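Local coordinates for protein chitinase (PDB 5GZT) that probably hydrolyses chitin and chitodextrins by random internal cleavage of their beta-1,4 linkages between N-acetylglucosamine units, at residues A880-Y885 against K935-A940; S985-A990 against A1100-N1105; D1091-L1096 against L1125-N1130. All blocks are in the same frame, centred on the assembly; numbering follows the deposited sequence.

Interaction 1. Residues A880-Y885 against K935-A940; sequences AFMHQY and KYYELA. With PO4 (phosphate ion), chain D.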
ATOM      1  N   ALA B 880      60.771  13.417  -0.017  1.00 16.16           N
ATOM      2  CA  ALA B 880      61.860  14.390  -0.287  1.00 16.99           C
ATOM      3  C   ALA B 880      61.253  15.772  -0.596  1.00 17.27           C
ATOM      4  O   ALA B 880      61.743  16.821  -0.121  1.00 19.51           O
ATOM      5  CB  ALA B 880      62.811  13.912  -1.454  1.00 16.80           C
ATOM      6  N   PHE B 881      60.146  15.779  -1.351  1.00 17.00           N
ATOM      7  CA  PHE B 881      59.486  17.036  -1.695  1.00 16.41           C
ATOM      8  C   PHE B 881      58.957  17.736  -0.392  1.00 17.15           C
ATOM      9  O   PHE B 881      59.086  18.923  -0.198  1.00 15.58           O
ATOM     10  CB  PHE B 881      58.371  16.725  -2.692  1.00 17.71           C
ATOM     11  CG  PHE B 881      57.746  17.946  -3.331  1.00 17.24           C
ATOM     12  CD1 PHE B 881      56.779  18.675  -2.658  1.00 16.56           C
ATOM     13  CD2 PHE B 881      58.107  18.335  -4.634  1.00 18.69           C
ATOM     14  CE1 PHE B 881      56.224  19.763  -3.215  1.00 16.94           C
ATOM     15  CE2 PHE B 881      57.518  19.424  -5.227  1.00 18.50           C
ATOM     16  CZ  PHE B 881      56.549  20.130  -4.521  1.00 19.56           C
ATOM     17  N   MET B 882      58.372  16.939   0.469  1.00 14.89           N
ATOM     18  CA  MET B 882      57.831  17.391   1.741  1.00 14.72           C
ATOM     19  C   MET B 882      58.886  18.134   2.555  1.00 14.25           C
ATOM     20  O   MET B 882      58.692  19.305   2.952  1.00 13.75           O
ATOM     21  CB  MET B 882      57.176  16.218   2.487  1.00 13.13           C
ATOM     22  CG  MET B 882      56.517  16.607   3.849  1.00 14.08           C
ATOM     23  SD  MET B 882      56.145  15.104   4.819  1.00 14.82           S
ATOM     24  CE  MET B 882      57.750  14.796   5.447  1.00 16.21           C
ATOM     25  N   HIS B 883      59.986  17.483   2.787  1.00 14.79           N
ATOM     26  CA  HIS B 883      61.088  18.109   3.513  1.00 17.24           C
ATOM     27  C   HIS B 883      61.715  19.298   2.790  1.00 19.23           C
ATOM     28  O   HIS B 883      62.024  20.297   3.408  1.00 20.00           O
ATOM     29  CB  HIS B 883      62.234  17.086   3.769  1.00 17.43           C
ATOM     30  CG  HIS B 883      61.891  16.035   4.772  1.00 16.29           C
ATOM     31  ND1 HIS B 883      61.515  16.372   6.048  1.00 15.70           N
ATOM     32  CD2 HIS B 883      62.004  14.673   4.751  1.00 15.07           C
ATOM     33  CE1 HIS B 883      61.333  15.267   6.749  1.00 13.78           C
ATOM     34  NE2 HIS B 883      61.565  14.228   5.975  1.00 15.17           N
ATOM     35  N   GLN B 884      61.943  19.150   1.503  1.00 18.92           N
ATOM     36  CA  GLN B 884      62.617  20.204   0.774  1.00 23.17           C
ATOM     37  C   GLN B 884      61.845  21.547   0.885  1.00 24.08           C
ATOM     38  O   GLN B 884      62.439  22.564   1.165  1.00 21.09           O
ATOM     39  CB  GLN B 884      62.637  19.842  -0.712  1.00 26.51           C
ATOM     40  CG  GLN B 884      63.284  20.966  -1.487  1.00 32.10           C
ATOM     41  CD  GLN B 884      63.718  20.588  -2.915  1.00 35.63           C
ATOM     42  OE1 GLN B 884      63.323  19.549  -3.486  1.00 34.39           O
ATOM     43  NE2 GLN B 884      64.555  21.460  -3.497  1.00 38.46           N
ATOM     44  N   TYR B 885      60.513  21.508   0.783  1.00 21.05           N
ATOM     45  CA  TYR B 885      59.709  22.732   0.847  1.00 21.37           C
ATOM     46  C   TYR B 885      59.025  23.024   2.167  1.00 22.24           C
ATOM     47  O   TYR B 885      58.171  23.916   2.260  1.00 24.39           O
ATOM     48  CB  TYR B 885      58.749  22.720  -0.350  1.00 21.68           C
ATOM     49  CG  TYR B 885      59.557  22.619  -1.652  1.00 22.00           C
ATOM     50  CD1 TYR B 885      60.484  23.636  -2.023  1.00 26.42           C
ATOM     51  CD2 TYR B 885      59.434  21.535  -2.480  1.00 24.43           C
ATOM     52  CE1 TYR B 885      61.211  23.547  -3.219  1.00 25.21           C
ATOM     53  CE2 TYR B 885      60.145  21.413  -3.636  1.00 22.84           C
ATOM     54  CZ  TYR B 885      61.013  22.431  -4.025  1.00 25.07           C
ATOM     55  OH  TYR B 885      61.682  22.238  -5.236  1.00 27.42           O
ATOM     56  N   LYS B 935      59.302  14.707  15.108  1.00 18.45           N
ATOM     57  CA  LYS B 935      57.996  15.333  14.913  1.00 20.08           C
ATOM     58  C   LYS B 935      57.002  14.378  14.239  1.00 17.11           C
ATOM     59  O   LYS B 935      57.360  13.285  13.901  1.00 18.25           O
ATOM     60  CB  LYS B 935      58.085  16.667  14.145  1.00 22.95           C
ATOM     61  CG  LYS B 935      58.199  16.685  12.643  1.00 26.51           C
ATOM     62  CD  LYS B 935      58.386  18.128  12.066  1.00 27.40           C
ATOM     63  CE  LYS B 935      57.122  18.737  11.376  1.00 32.95           C
ATOM     64  NZ  LYS B 935      57.296  19.655  10.127  1.00 31.87           N
ATOM     65  N   TYR B 936      55.778  14.825  14.069  1.00 15.82           N
ATOM     66  CA  TYR B 936      54.726  13.968  13.543  1.00 14.84           C
ATOM     67  C   TYR B 936      54.385  14.546  12.188  1.00 14.70           C
ATOM     68  O   TYR B 936      54.136  15.792  12.078  1.00 13.68           O
ATOM     69  CB  TYR B 936      53.493  13.999  14.462  1.00 16.39           C
ATOM     70  CG  TYR B 936      52.388  13.154  13.798  1.00 15.16           C
ATOM     71  CD1 TYR B 936      52.468  11.737  13.833  1.00 15.07           C
ATOM     72  CD2 TYR B 936      51.334  13.761  13.159  1.00 15.97           C
ATOM     73  CE1 TYR B 936      51.513  10.922  13.225  1.00 16.73           C
ATOM     74  CE2 TYR B 936      50.310  12.980  12.545  1.00 16.45           C
ATOM     75  CZ  TYR B 936      50.435  11.572  12.558  1.00 16.62           C
ATOM     76  OH  TYR B 936      49.498  10.832  11.955  1.00 17.49           O
ATOM     77  N   TYR B 937      54.300  13.668  11.171  1.00 13.13           N
ATOM     78  CA  TYR B 937      53.814  14.075   9.867  1.00 14.67           C
ATOM     79  C   TYR B 937      52.443  13.438   9.566  1.00 13.67           C
ATOM     80  O   TYR B 937      52.254  12.248   9.761  1.00 12.09           O
ATOM     81  CB  TYR B 937      54.797  13.659   8.760  1.00 15.40           C
ATOM     82  CG  TYR B 937      56.157  14.366   8.938  1.00 15.18           C
ATOM     83  CD1 TYR B 937      56.338  15.689   8.486  1.00 16.79           C
ATOM     84  CD2 TYR B 937      57.257  13.695   9.413  1.00 14.58           C
ATOM     85  CE1 TYR B 937      57.543  16.348   8.576  1.00 15.59           C
ATOM     86  CE2 TYR B 937      58.507  14.392   9.572  1.00 16.58           C
ATOM     87  CZ  TYR B 937      58.642  15.704   9.111  1.00 16.91           C
ATOM     88  OH  TYR B 937      59.863  16.449   9.257  1.00 17.90           O
ATOM     89  N   GLU B 938      51.510  14.256   9.061  1.00 13.30           N
ATOM     90  CA  GLU B 938      50.164  13.797   8.717  1.00 13.28           C
ATOM     91  C   GLU B 938      50.180  13.169   7.364  1.00 12.59           C
ATOM     92  O   GLU B 938      50.978  13.548   6.478  1.00 12.09           O
ATOM     93  CB  GLU B 938      49.164  15.005   8.678  1.00 14.14           C
ATOM     94  CG  GLU B 938      48.815  15.596  10.034  1.00 14.22           C
ATOM     95  CD  GLU B 938      47.704  16.638   9.951  1.00 15.01           C
ATOM     96  OE1 GLU B 938      47.298  17.003   8.856  1.00 14.65           O
ATOM     97  OE2 GLU B 938      47.202  17.048  11.059  1.00 16.23           O
ATOM     98  N   LEU B 939      49.251  12.264   7.175  1.00 11.48           N
ATOM     99  CA  LEU B 939      48.870  11.718   5.872  1.00 11.70           C
ATOM    100  C   LEU B 939      47.345  11.797   5.734  1.00 12.60           C
ATOM    101  O   LEU B 939      46.640  11.300   6.621  1.00 12.02           O
ATOM    102  CB  LEU B 939      49.322  10.269   5.763  1.00 11.34           C
ATOM    103  CG  LEU B 939      48.984   9.520   4.469  1.00 11.55           C
ATOM    104  CD1 LEU B 939      49.749  10.153   3.324  1.00 12.17           C
ATOM    105  CD2 LEU B 939      49.375   8.055   4.539  1.00 12.41           C
ATOM    106  N   ALA B 940      46.829  12.408   4.660  1.00 12.68           N
ATOM    107  CA  ALA B 940      45.407  12.500   4.471  1.00 12.34           C
ATOM    108  C   ALA B 940      45.133  12.238   2.999  1.00 13.31           C
ATOM    109  O   ALA B 940      46.067  12.138   2.227  1.00 12.26           O
ATOM    110  CB  ALA B 940      44.944  13.898   4.840  1.00 13.89           C
TER
HETATM  111  P   PO4 D4002      60.110  19.416   7.438  1.00 20.07           P
HETATM  112  O1  PO4 D4002      59.257  18.954   6.245  1.00 16.69           O
HETATM  113  O2  PO4 D4002      61.397  18.760   7.125  1.00 18.28           O
HETATM  114  O3  PO4 D4002      60.124  20.868   7.408  1.00 18.35           O
HETATM  115  O4  PO4 D4002      59.573  18.847   8.768  1.00 17.66           O
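Met882, near the end of helix 868-884, and Tyr937, one residue before strand 938-943, bring the two backbones to their nearest approach, with CA atoms 9.7 Å apart, so the contact is made by side chains and a bound ion. The Met882 methyl sits over one face of the Tyr937 ring, CE lying 3.6 Å from the ring centroid, a CH-pi contact. SD follows more obliquely, which adds a Met-aromatic component. With CG anti to the backbone N (chi1 -178°) and a bend at chi3, the methionine chain turns its methyl onto the ring, while CG of Lys935 lies against the opposite face and completes a sandwich. His883 and Tyr937 set their rings almost perpendicular, at 87°, in an oblique pairing. CE1 of His883 comes 3.1 Å from OH of Tyr937, and the hydroxyl lies at the edge of the imidazole, near its plane.

A phosphate ion, probably from the crystallisation liquor, bridges the segments. ND1 of His883 donates a nearly straight bond (171°) to phosphate O2 at 2.6 Å. From the other segment, phosphate O4 accepts from both Tyr937 OH, at a very short 2.5 Å, and Lys935 NZ, at 2.8 Å. Asp888 forms a salt bridge with the lysine, and Glu929 takes the NE2 of His883, which would probably help to fix the imidazole. Cutting Tyr937 back to an alanine is likely to leave the Met882 methyl without its aromatic face and phosphate O4 with one donor fewer. Met882 also packs on Leu926 of helix 911-933. The arrangement joins an outer helix to the start of a core strand, as expected in the beta/alpha TIM barrel of a family 18 glycosyl hydrolase.

Interaction 2. Residues S985-A990 against A1100-N1105; sequences SVYTSA and AEYAKN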
ATOM      1  N   SER B 985      24.493  20.503  -0.819  1.00 23.36           N
ATOM      2  CA  SER B 985      23.611  20.653   0.352  1.00 23.89           C
ATOM      3  C   SER B 985      24.061  19.821   1.542  1.00 22.38           C
ATOM      4  O   SER B 985      24.392  18.624   1.385  1.00 24.75           O
ATOM      5  CB  SER B 985      22.183  20.260   0.005  1.00 23.14           C
ATOM      6  OG  SER B 985      22.108  18.947  -0.494  1.00 26.62           O
ATOM      7  N   VAL B 986      24.005  20.415   2.728  1.00 22.15           N
ATOM      8  CA  VAL B 986      24.352  19.712   3.938  1.00 22.91           C
ATOM      9  C   VAL B 986      23.376  18.597   4.336  1.00 24.49           C
ATOM     10  O   VAL B 986      23.875  17.491   4.689  1.00 22.39           O
ATOM     11  CB  VAL B 986      24.734  20.652   5.064  1.00 28.72           C
ATOM     12  CG1 VAL B 986      23.781  21.823   5.196  1.00 28.75           C
ATOM     13  CG2 VAL B 986      24.898  19.911   6.382  1.00 30.38           C
ATOM     14  N   TYR B 987      22.054  18.792   4.160  1.00 21.80           N
ATOM     15  CA  TYR B 987      21.076  17.697   4.226  1.00 21.88           C
ATOM     16  C   TYR B 987      20.353  17.454   2.909  1.00 23.68           C
ATOM     17  O   TYR B 987      20.401  18.277   1.965  1.00 22.48           O
ATOM     18  CB  TYR B 987      20.083  17.923   5.401  1.00 27.33           C
ATOM     19  CG  TYR B 987      20.745  18.129   6.783  1.00 25.47           C
ATOM     20  CD1 TYR B 987      21.096  17.071   7.620  1.00 31.96           C
ATOM     21  CD2 TYR B 987      20.947  19.369   7.256  1.00 30.19           C
ATOM     22  CE1 TYR B 987      21.687  17.296   8.909  1.00 31.56           C
ATOM     23  CE2 TYR B 987      21.542  19.596   8.478  1.00 29.78           C
ATOM     24  CZ  TYR B 987      21.922  18.569   9.300  1.00 30.14           C
ATOM     25  OH  TYR B 987      22.541  18.938  10.541  1.00 31.47           O
ATOM     26  N   THR B 988      19.800  16.255   2.782  1.00 23.45           N
ATOM     27  CA  THR B 988      19.136  15.888   1.543  1.00 24.92           C
ATOM     28  C   THR B 988      17.735  16.573   1.627  1.00 30.06           C
ATOM     29  O   THR B 988      17.002  16.379   2.631  1.00 25.97           O
ATOM     30  CB  THR B 988      18.915  14.373   1.455  1.00 25.78           C
ATOM     31  OG1 THR B 988      20.152  13.659   1.366  1.00 26.09           O
ATOM     32  CG2 THR B 988      18.091  14.055   0.203  1.00 27.52           C
ATOM     33  N   SER B 989      17.361  17.367   0.629  1.00 29.48           N
ATOM     34  CA  SER B 989      16.029  18.050   0.639  1.00 28.08           C
ATOM     35  C   SER B 989      14.883  17.051   0.777  1.00 27.42           C
ATOM     36  O   SER B 989      14.885  15.977   0.143  1.00 23.72           O
ATOM     37  CB  SER B 989      15.811  18.801  -0.667  1.00 32.35           C
ATOM     38  OG  SER B 989      14.530  19.450  -0.707  1.00 30.19           O
ATOM     39  N   ALA B 990      13.859  17.444   1.532  1.00 29.12           N
ATOM     40  CA  ALA B 990      12.593  16.646   1.682  1.00 27.90           C
ATOM     41  C   ALA B 990      11.951  16.448   0.319  1.00 28.43           C
ATOM     42  O   ALA B 990      11.330  15.421   0.071  1.00 26.60           O
ATOM     43  CB  ALA B 990      11.615  17.321   2.711  1.00 28.78           C
ATOM     44  N   ALA B1100      29.485  23.266   9.563  1.00 18.46           N
ATOM     45  CA  ALA B1100      30.305  23.346  10.723  1.00 20.61           C
ATOM     46  C   ALA B1100      29.613  22.798  11.996  1.00 22.20           C
ATOM     47  O   ALA B1100      30.196  22.057  12.823  1.00 17.63           O
ATOM     48  CB  ALA B1100      30.751  24.760  10.936  1.00 19.55           C
ATOM     49  N   GLU B1101      28.318  23.110  12.092  1.00 20.61           N
ATOM     50  CA  GLU B1101      27.486  22.585  13.122  1.00 18.92           C
ATOM     51  C   GLU B1101      27.330  21.087  13.004  1.00 17.26           C
ATOM     52  O   GLU B1101      27.393  20.425  14.006  1.00 17.29           O
ATOM     53  CB  GLU B1101      26.091  23.252  13.073  1.00 21.53           C
ATOM     54  CG  GLU B1101      25.164  22.758  14.177  1.00 27.09           C
ATOM     55  CD  GLU B1101      23.885  23.584  14.248  1.00 29.32           C
ATOM     56  OE1 GLU B1101      23.605  24.173  15.283  1.00 44.77           O
ATOM     57  OE2 GLU B1101      23.225  23.640  13.251  1.00 25.88           O
ATOM     58  N   TYR B1102      27.123  20.596  11.782  1.00 16.31           N
ATOM     59  CA  TYR B1102      27.097  19.186  11.478  1.00 17.12           C
ATOM     60  C   TYR B1102      28.384  18.522  11.951  1.00 17.36           C
ATOM     61  O   TYR B1102      28.351  17.558  12.672  1.00 16.93           O
ATOM     62  CB  TYR B1102      26.842  18.966   9.971  1.00 17.32           C
ATOM     63  CG  TYR B1102      26.559  17.515   9.605  1.00 18.02           C
ATOM     64  CD1 TYR B1102      25.254  16.983   9.714  1.00 17.42           C
ATOM     65  CD2 TYR B1102      27.576  16.649   9.226  1.00 15.33           C
ATOM     66  CE1 TYR B1102      25.040  15.644   9.423  1.00 17.04           C
ATOM     67  CE2 TYR B1102      27.346  15.339   8.897  1.00 14.71           C
ATOM     68  CZ  TYR B1102      26.082  14.827   9.004  1.00 15.85           C
ATOM     69  OH  TYR B1102      25.851  13.483   8.790  1.00 16.02           O
ATOM     70  N   ALA B1103      29.552  19.079  11.590  1.00 18.55           N
ATOM     71  CA  ALA B1103      30.858  18.556  12.069  1.00 17.34           C
ATOM     72  C   ALA B1103      30.932  18.401  13.583  1.00 17.82           C
ATOM     73  O   ALA B1103      31.323  17.354  14.100  1.00 18.47           O
ATOM     74  CB  ALA B1103      31.965  19.444  11.571  1.00 18.70           C
ATOM     75  N   LYS B1104      30.545  19.428  14.302  1.00 18.82           N
ATOM     76  CA  LYS B1104      30.567  19.405  15.770  1.00 22.05           C
ATOM     77  C   LYS B1104      29.602  18.375  16.342  1.00 22.33           C
ATOM     78  O   LYS B1104      29.999  17.609  17.211  1.00 24.58           O
ATOM     79  CB  LYS B1104      30.170  20.757  16.327  1.00 22.46           C
ATOM     80  CG  LYS B1104      31.264  21.800  16.209  1.00 24.75           C
ATOM     81  CD  LYS B1104      30.721  23.197  16.128  1.00 28.61           C
ATOM     82  CE  LYS B1104      30.098  23.610  17.417  1.00 34.67           C
ATOM     83  NZ  LYS B1104      29.539  24.985  17.319  1.00 35.62           N
ATOM     84  N   ASN B1105      28.377  18.328  15.810  1.00 21.63           N
ATOM     85  CA  ASN B1105      27.341  17.451  16.366  1.00 20.87           C
ATOM     86  C   ASN B1105      27.540  16.023  15.994  1.00 18.92           C
ATOM     87  O   ASN B1105      27.012  15.154  16.686  1.00 17.72           O
ATOM     88  CB  ASN B1105      25.947  17.865  15.856  1.00 23.21           C
ATOM     89  CG  ASN B1105      25.502  19.222  16.441  1.00 26.88           C
ATOM     90  OD1 ASN B1105      25.918  19.592  17.505  1.00 28.95           O
ATOM     91  ND2 ASN B1105      24.631  19.911  15.751  1.00 28.45           N
TER
HETATM   92  O   HOH W   1      23.706  19.282  12.847  1.00 29.42           O
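Val986 and Tyr1102 mark the nearest approach of the irregular segment 985-990 to helix 1093-1106, their CA atoms 8.0 Å apart. Between the backbones the rings of Tyr987 and Tyr1102 meet as an oblique pair, their planes inclined at 76° and their centroids 5.6 Å apart. The hydroxyl end of Tyr987 does most of the touching: its OH reaches the edge of the Tyr1102 ring, near the ring plane, 3.4 Å from CD1, and its CE1 packs on the same carbon at 3.7 Å. In the TIM-barrel domain of this family 18 enzyme, the contact lays the loop that follows strand 964-967 against a helix near the C terminus. CG2 of Val986, placed anti to the backbone N, approaches CB of Tyr1102 at 4.2 Å and also lies over one face of the neighbouring Tyr987 ring. A water extends the contact along the helix, 2.6 Å from Tyr987 OH and accepting from ND2 of Asn1105 at 3.1 Å. The hydroxyl of Tyr1102 is hydrogen-bonded to Asp999 and Arg1006 of helix 998-1007, a third element that borders the pair.

Interaction 3. Residues D1091-L1096 against L1125-N1130; sequences DDEESL and LGAIFN
The capped first turn of helix 1093-1106 packs here against helix 1123-1133, the last helix of the chain. The backbones come close, with CA atoms of Glu1093 and Ala1127 5.3 Å apart, at a point where the second helix presents no more than an alanine methyl. Ala1127 points that methyl at the other helix, where CB meets the carbonyl oxygen of Glu1093 at 3.5 Å and touches CB of the same residue. The glutamate's CG passes alongside the methyl, so the aliphatic base of the chain, rather than its carboxylate, makes the contact. Nearly a turn further along the first helix, CB of Leu1096 meets CG1 of Ile1128, the residue after Ala1127, at 3.8 Å. CG1 is carried anti to the isoleucine's carbonyl carbon (chi1 -62°), a placement that swings it toward the leucine. Deeper in, Ile1128 rests on Leu766, Val1111 and Phe1113 of the core strands 765-771 and 1110-1114, while Leu1096 also touches Phe1021.

Reciprocal bonds fix the start of the first helix. OD1 of the N-cap residue Asp1092 accepts from N of Ser1095 at 2.9 Å, met nearly in line with the carboxylate C-O bond and almost straight (170°), and takes a weak second bond from N of Glu1094. In return, N of Asp1092 donates to OG of Ser1095, also at 2.9 Å, which closes a capping box. The serine OG donates a hydrogen bond to OD1 of Asp1091 at 2.7 Å, approaching on the anti side and somewhat out of the carboxylate plane. Salt bridges from Asp1091 to Lys1099 and from Asp1092 to Arg1066 probably offset the gathered negative charge. The capping box starts the helix, and the packing of its first turn on the next helix joins neighbours in the outer layer of a TIM barrel.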
ATOM      1  N   ASP B1091      27.371  27.300  -1.770  1.00 24.65           N
ATOM      2  CA  ASP B1091      27.427  27.446  -0.314  1.00 24.03           C
ATOM      3  C   ASP B1091      27.519  28.893   0.022  1.00 25.44           C
ATOM      4  O   ASP B1091      28.283  29.572  -0.609  1.00 27.00           O
ATOM      5  CB  ASP B1091      28.690  26.772   0.361  1.00 26.01           C
ATOM      6  CG  ASP B1091      28.467  25.307   0.754  1.00 27.34           C
ATOM      7  OD1 ASP B1091      27.336  24.989   1.216  1.00 22.46           O
ATOM      8  OD2 ASP B1091      29.386  24.464   0.461  1.00 24.73           O
ATOM      9  N   ASP B1092      26.880  29.318   1.118  1.00 25.99           N
ATOM     10  CA  ASP B1092      27.051  30.694   1.647  1.00 28.12           C
ATOM     11  C   ASP B1092      27.347  30.701   3.106  1.00 26.75           C
ATOM     12  O   ASP B1092      27.650  29.621   3.676  1.00 25.90           O
ATOM     13  CB  ASP B1092      25.841  31.601   1.294  1.00 28.56           C
ATOM     14  CG  ASP B1092      24.585  31.313   2.142  1.00 34.16           C
ATOM     15  OD1 ASP B1092      24.591  30.346   2.960  1.00 28.87           O
ATOM     16  OD2 ASP B1092      23.585  32.053   1.924  1.00 32.20           O
ATOM     17  N   GLU B1093      27.283  31.865   3.752  1.00 24.90           N
ATOM     18  CA  GLU B1093      27.610  31.891   5.154  1.00 28.64           C
ATOM     19  C   GLU B1093      26.701  31.044   6.030  1.00 28.78           C
ATOM     20  O   GLU B1093      27.150  30.511   7.052  1.00 28.84           O
ATOM     21  CB  GLU B1093      27.648  33.300   5.733  1.00 32.27           C
ATOM     22  CG  GLU B1093      28.729  34.196   5.185  1.00 38.95           C
ATOM     23  CD  GLU B1093      28.256  35.641   5.230  1.00 40.68           C
ATOM     24  OE1 GLU B1093      27.493  35.989   4.342  1.00 39.18           O
ATOM     25  OE2 GLU B1093      28.588  36.366   6.160  1.00 39.06           O
ATOM     26  N   GLU B1094      25.446  30.911   5.648  1.00 28.27           N
ATOM     27  CA  GLU B1094      24.491  30.175   6.433  1.00 27.26           C
ATOM     28  C   GLU B1094      24.729  28.673   6.235  1.00 25.62           C
ATOM     29  O   GLU B1094      24.706  27.875   7.189  1.00 24.03           O
ATOM     30  CB  GLU B1094      23.025  30.516   5.995  1.00 28.78           C
ATOM     31  CG  GLU B1094      22.079  30.484   7.203  1.00 33.39           C
ATOM     32  CD  GLU B1094      20.586  30.580   6.894  1.00 34.07           C
ATOM     33  OE1 GLU B1094      20.219  30.977   5.768  1.00 37.06           O
ATOM     34  OE2 GLU B1094      19.778  30.152   7.766  1.00 33.60           O
ATOM     35  N   SER B1095      24.852  28.241   4.997  1.00 23.16           N
ATOM     36  CA  SER B1095      25.049  26.819   4.775  1.00 25.11           C
ATOM     37  C   SER B1095      26.387  26.343   5.376  1.00 23.32           C
ATOM     38  O   SER B1095      26.451  25.247   5.903  1.00 21.89           O
ATOM     39  CB  SER B1095      24.927  26.424   3.336  1.00 24.28           C
ATOM     40  OG  SER B1095      25.982  26.945   2.556  1.00 26.83           O
ATOM     41  N   LEU B1096      27.409  27.194   5.398  1.00 20.69           N
ATOM     42  CA  LEU B1096      28.697  26.769   5.947  1.00 23.57           C
ATOM     43  C   LEU B1096      28.635  26.697   7.451  1.00 24.39           C
ATOM     44  O   LEU B1096      29.242  25.817   8.063  1.00 22.61           O
ATOM     45  CB  LEU B1096      29.845  27.685   5.499  1.00 20.77           C
ATOM     46  CG  LEU B1096      30.090  27.541   4.017  1.00 22.16           C
ATOM     47  CD1 LEU B1096      31.000  28.674   3.526  1.00 22.19           C
ATOM     48  CD2 LEU B1096      30.751  26.238   3.664  1.00 22.11           C
ATOM     49  N   LEU B1125      34.914  31.961   5.171  1.00 24.11           N
ATOM     50  CA  LEU B1125      35.818  31.406   6.193  1.00 23.92           C
ATOM     51  C   LEU B1125      35.373  31.851   7.563  1.00 26.36           C
ATOM     52  O   LEU B1125      35.308  31.030   8.493  1.00 24.96           O
ATOM     53  CB  LEU B1125      37.253  31.796   5.926  1.00 22.01           C
ATOM     54  CG  LEU B1125      38.274  31.558   7.007  1.00 23.21           C
ATOM     55  CD1 LEU B1125      38.372  30.090   7.357  1.00 21.92           C
ATOM     56  CD2 LEU B1125      39.627  32.074   6.567  1.00 25.84           C
ATOM     57  N   GLY B1126      34.980  33.114   7.694  1.00 23.64           N
ATOM     58  CA  GLY B1126      34.573  33.626   9.007  1.00 22.27           C
ATOM     59  C   GLY B1126      33.331  32.889   9.540  1.00 20.67           C
ATOM     60  O   GLY B1126      33.221  32.640  10.697  1.00 24.74           O
ATOM     61  N   ALA B1127      32.446  32.487   8.659  1.00 20.22           N
ATOM     62  CA  ALA B1127      31.282  31.738   9.019  1.00 25.32           C
ATOM     63  C   ALA B1127      31.620  30.347   9.603  1.00 23.68           C
ATOM     64  O   ALA B1127      31.061  29.922  10.625  1.00 22.36           O
ATOM     65  CB  ALA B1127      30.361  31.593   7.824  1.00 23.63           C
ATOM     66  N   ILE B1128      32.579  29.688   8.980  1.00 23.45           N
ATOM     67  CA  ILE B1128      33.042  28.394   9.462  1.00 19.70           C
ATOM     68  C   ILE B1128      33.673  28.583  10.796  1.00 18.10           C
ATOM     69  O   ILE B1128      33.330  27.924  11.763  1.00 20.82           O
ATOM     70  CB  ILE B1128      34.031  27.733   8.465  1.00 19.79           C
ATOM     71  CG1 ILE B1128      33.306  27.473   7.126  1.00 21.02           C
ATOM     72  CG2 ILE B1128      34.524  26.380   9.058  1.00 18.13           C
ATOM     73  CD1 ILE B1128      34.251  27.127   6.011  1.00 24.50           C
ATOM     74  N   PHE B1129      34.630  29.477  10.855  1.00 17.48           N
ATOM     75  CA  PHE B1129      35.442  29.655  11.998  1.00 19.31           C
ATOM     76  C   PHE B1129      34.576  30.064  13.187  1.00 24.18           C
ATOM     77  O   PHE B1129      34.783  29.582  14.314  1.00 20.96           O
ATOM     78  CB  PHE B1129      36.473  30.770  11.708  1.00 21.70           C
ATOM     79  CG  PHE B1129      37.359  31.116  12.890  1.00 22.58           C
ATOM     80  CD1 PHE B1129      38.505  30.359  13.166  1.00 23.00           C
ATOM     81  CD2 PHE B1129      37.096  32.250  13.680  1.00 25.61           C
ATOM     82  CE1 PHE B1129      39.326  30.645  14.246  1.00 22.20           C
ATOM     83  CE2 PHE B1129      37.906  32.577  14.792  1.00 27.02           C
ATOM     84  CZ  PHE B1129      39.060  31.784  15.065  1.00 29.19           C
ATOM     85  N   ASN B1130      33.608  30.988  12.972  1.00 24.81           N
ATOM     86  CA  ASN B1130      32.822  31.427  14.134  1.00 27.06           C
ATOM     87  C   ASN B1130      31.991  30.287  14.672  1.00 20.60           C
ATOM     88  O   ASN B1130      31.855  30.154  15.859  1.00 25.24           O
ATOM     89  CB  ASN B1130      31.922  32.644  13.785  1.00 28.42           C
ATOM     90  CG  ASN B1130      32.718  33.895  13.489  1.00 31.69           C
ATOM     91  OD1 ASN B1130      33.901  34.042  13.839  1.00 27.82           O
ATOM     92  ND2 ASN B1130      32.059  34.824  12.783  1.00 33.69           N
TER

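Overall arrangement
All three contacts belong to the C-terminal TIM-barrel domain of the glycosyl hydrolase family 18 type. Interaction 1 comes first along the chain and closes a loop of 49 residues that includes strand 889-893 and helix 911-933; it is complete before the others begin. Interaction 2 then opens at 985-990, and its loop runs through helix 998-1007 to 1100-1105. Interaction 3 starts inside that span, at 1091-1096, and ends beyond it, at 1125-1130, so the two cross. They share helix 1093-1106, which is thereby tied to the 985-990 loop and to the final helix, and their centres are 13 Å apart. Interaction 1 stands apart, with centres about 32 and 29 Å away, at another part of the barrel.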